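Local coordinates for pollen-specific leucine-rich repeat extensin-like protein 1 (Arabidopsis thaliana, PDB 6TME) that probably acts in cell-wall integrity during pollen-tube growth and binds a second protein through its leucine-rich repeat domain, at residues N150-P155 / R172-E177. Numbering follows the deposited sequence.
With SO4 (sulfate ion), chain H.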
loop_
_atom_site.group_PDB
_atom_site.type_symbol
_atom_site.label_atom_id
_atom_site.label_comp_id
_atom_site.label_asym_id
_atom_site.label_seq_id
_atom_site.Cartn_x
_atom_site.Cartn_y
_atom_site.Cartn_z
ATOM N N ASN A 150 10.973 -7.070 4.885
ATOM C CA ASN A 150 12.368 -7.480 4.816
ATOM C C ASN A 150 13.156 -6.593 5.778
ATOM O O ASN A 150 12.609 -5.997 6.716
ATOM C CB ASN A 150 12.846 -7.413 3.362
ATOM C CG ASN A 150 12.646 -8.729 2.631
ATOM O OD1 ASN A 150 13.424 -9.659 2.814
ATOM N ND2 ASN A 150 11.601 -8.816 1.806
ATOM N N ARG A 151 14.463 -6.487 5.546
ATOM C CA ARG A 151 15.346 -5.672 6.375
ATOM C C ARG A 151 16.020 -4.594 5.541
ATOM O O ARG A 151 17.177 -4.240 5.779
ATOM C CB ARG A 151 16.384 -6.541 7.084
ATOM C CG ARG A 151 15.755 -7.633 7.961
ATOM C CD ARG A 151 15.221 -7.002 9.234
ATOM N NE ARG A 151 14.548 -7.966 10.105
ATOM C CZ ARG A 151 13.228 -8.051 10.222
ATOM N NH1 ARG A 151 12.443 -7.243 9.514
ATOM N NH2 ARG A 151 12.690 -8.942 11.040
ATOM N N PHE A 152 15.309 -4.072 4.549
ATOM C CA PHE A 152 15.862 -2.984 3.762
ATOM C C PHE A 152 15.819 -1.672 4.544
ATOM O O PHE A 152 14.967 -1.469 5.414
ATOM C CB PHE A 152 15.097 -2.851 2.458
ATOM C CG PHE A 152 15.258 -4.023 1.554
ATOM C CD1 PHE A 152 16.511 -4.348 1.033
ATOM C CD2 PHE A 152 14.162 -4.811 1.221
ATOM C CE1 PHE A 152 16.662 -5.419 0.181
ATOM C CE2 PHE A 152 14.307 -5.892 0.377
ATOM C CZ PHE A 152 15.561 -6.189 -0.158
ATOM N N VAL A 153 16.758 -0.776 4.222
ATOM C CA VAL A 153 17.002 0.428 5.008
ATOM C C VAL A 153 17.385 1.594 4.101
ATOM O O VAL A 153 17.859 1.421 2.974
ATOM C CB VAL A 153 18.118 0.223 6.065
ATOM C CG1 VAL A 153 17.639 -0.632 7.216
ATOM C CG2 VAL A 153 19.374 -0.372 5.411
ATOM N N GLY A 154 17.199 2.800 4.631
ATOM C CA GLY A 154 17.732 3.985 4.011
ATOM C C GLY A 154 16.741 4.605 3.055
ATOM O O GLY A 154 15.545 4.307 3.074
ATOM N N PRO A 155 17.239 5.459 2.169
ATOM C CA PRO A 155 16.353 6.280 1.335
ATOM C C PRO A 155 15.463 5.457 0.412
ATOM O O PRO A 155 15.769 4.317 0.058
ATOM C CB PRO A 155 17.337 7.133 0.520
ATOM C CG PRO A 155 18.623 7.108 1.324
ATOM C CD PRO A 155 18.663 5.732 1.919
ATOM N N ARG A 172 6.488 -1.997 1.747
ATOM C CA ARG A 172 5.972 -1.886 3.103
ATOM C C ARG A 172 6.756 -2.790 4.055
ATOM O O ARG A 172 7.342 -3.808 3.657
ATOM C CB ARG A 172 4.469 -2.236 3.122
ATOM C CG ARG A 172 4.177 -3.741 3.029
ATOM C CD ARG A 172 2.750 -4.142 2.614
ATOM N NE ARG A 172 2.830 -5.524 2.135
ATOM C CZ ARG A 172 2.533 -6.611 2.846
ATOM N NH1 ARG A 172 2.034 -6.528 4.090
ATOM N NH2 ARG A 172 2.733 -7.804 2.304
ATOM N N TYR A 173 6.805 -2.372 5.323
ATOM C CA TYR A 173 7.378 -3.161 6.417
ATOM C C TYR A 173 8.889 -3.343 6.257
ATOM O O TYR A 173 9.428 -4.443 6.400
ATOM C CB TYR A 173 6.671 -4.511 6.549
ATOM C CG TYR A 173 5.497 -4.422 7.466
ATOM C CD1 TYR A 173 5.669 -4.273 8.848
ATOM C CD2 TYR A 173 4.208 -4.453 6.958
ATOM C CE1 TYR A 173 4.556 -4.173 9.705
ATOM C CE2 TYR A 173 3.116 -4.372 7.782
ATOM C CZ TYR A 173 3.293 -4.224 9.153
ATOM O OH TYR A 173 2.179 -4.139 9.931
ATOM N N ASN A 174 9.568 -2.247 5.947
ATOM C CA ASN A 174 11.018 -2.227 5.907
ATOM C C ASN A 174 11.435 -1.064 6.804
ATOM O O ASN A 174 10.700 -0.650 7.702
ATOM C CB ASN A 174 11.532 -2.104 4.474
ATOM C CG ASN A 174 11.450 -3.407 3.718
ATOM O OD1 ASN A 174 12.225 -4.328 3.972
ATOM N ND2 ASN A 174 10.529 -3.486 2.761
ATOM N N ASP A 175 12.626 -0.532 6.571
ATOM C CA ASP A 175 13.130 0.621 7.292
ATOM C C ASP A 175 13.571 1.693 6.309
ATOM O O ASP A 175 14.622 2.321 6.473
ATOM C CB ASP A 175 14.273 0.223 8.224
ATOM C CG ASP A 175 14.649 1.335 9.204
ATOM O OD1 ASP A 175 13.848 2.265 9.398
ATOM O OD2 ASP A 175 15.771 1.301 9.750
ATOM N N PHE A 176 12.794 1.891 5.246
ATOM C CA PHE A 176 13.001 3.052 4.393
ATOM C C PHE A 176 12.611 4.332 5.137
ATOM O O PHE A 176 11.735 4.331 6.009
ATOM C CB PHE A 176 12.205 2.910 3.097
ATOM C CG PHE A 176 12.670 1.768 2.223
ATOM C CD1 PHE A 176 13.927 1.805 1.620
ATOM C CD2 PHE A 176 11.859 0.662 2.007
ATOM C CE1 PHE A 176 14.357 0.765 0.823
ATOM C CE2 PHE A 176 12.287 -0.392 1.217
ATOM C CZ PHE A 176 13.533 -0.339 0.622
ATOM N N GLU A 177 13.277 5.432 4.799
ATOM C CA GLU A 177 13.100 6.648 5.589
ATOM C C GLU A 177 13.403 7.869 4.731
ATOM O O GLU A 177 13.812 7.761 3.570
ATOM C CB GLU A 177 13.989 6.604 6.830
ATOM C CG GLU A 177 15.452 6.461 6.490
ATOM C CD GLU A 177 16.124 7.801 6.250
ATOM O OE1 GLU A 177 15.980 8.693 7.127
ATOM O OE2 GLU A 177 16.764 7.957 5.175
HETATM S S SO4 H . 14.714 -10.964 12.239
HETATM O O1 SO4 H . 15.720 -11.633 13.038
HETATM O O2 SO4 H . 13.909 -11.855 11.408
HETATM O O3 SO4 H . 15.427 -10.012 11.404
HETATM O O4 SO4 H . 13.775 -10.295 13.132
HETATM O O HOH W 1 9.957 -6.167 8.573
#
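Asn-174 reaches across to residues 150-155 with its amide oxygen, OD1, which lies 3.1 Å from Phe-152 N and accepts its hydrogen in a fairly straight bond (156°), the donor tilted from the carbonyl plane; a weak, more bent bond from Asn-150 N reaches the same oxygen. The two parallel strands then join: Phe-152 O takes Asp-175 N at 2.8 Å, Gly-154 N gives to Asp-175 O, and Gly-154 O receives Glu-177 N. Gly-154 has backbone angles (phi 91°) that would jam a side chain against the preceding carbonyl. On one side of this pairing Phe-152 and Phe-176 point the same way, Phe-152 CB 3.5 Å from Phe-176 CZ; both have CG beside the backbone N, chi1 near -65°, which sends the two rings inward. Val-153 CG1 meets Asp-175 CB at 3.6 Å on the opposite side. These are neighbouring turns of a leucine-rich repeat solenoid, and Asn-174 belongs to the row of asparagines that links successive turns: ND2 donates to the backbone oxygens of Ile-171 and Val-147, fixing the amide's rotation. With an alanine here, Phe-152 N and Ile-171 O would probably lose this partner, and Val-147 O would keep the bond from Asn-150 ND2. One turn back, Asn-150 repeats the pattern, holding Val-123 O and Phe-128 N, while Asn-197 OD1 in the following turn accepts Phe-176 N. At the outer surface Arg-151 donates through NE and NH2 to two oxygens of a sulfate, probably from the crystallisation liquor, and its NH1 returns to Asn-150 O.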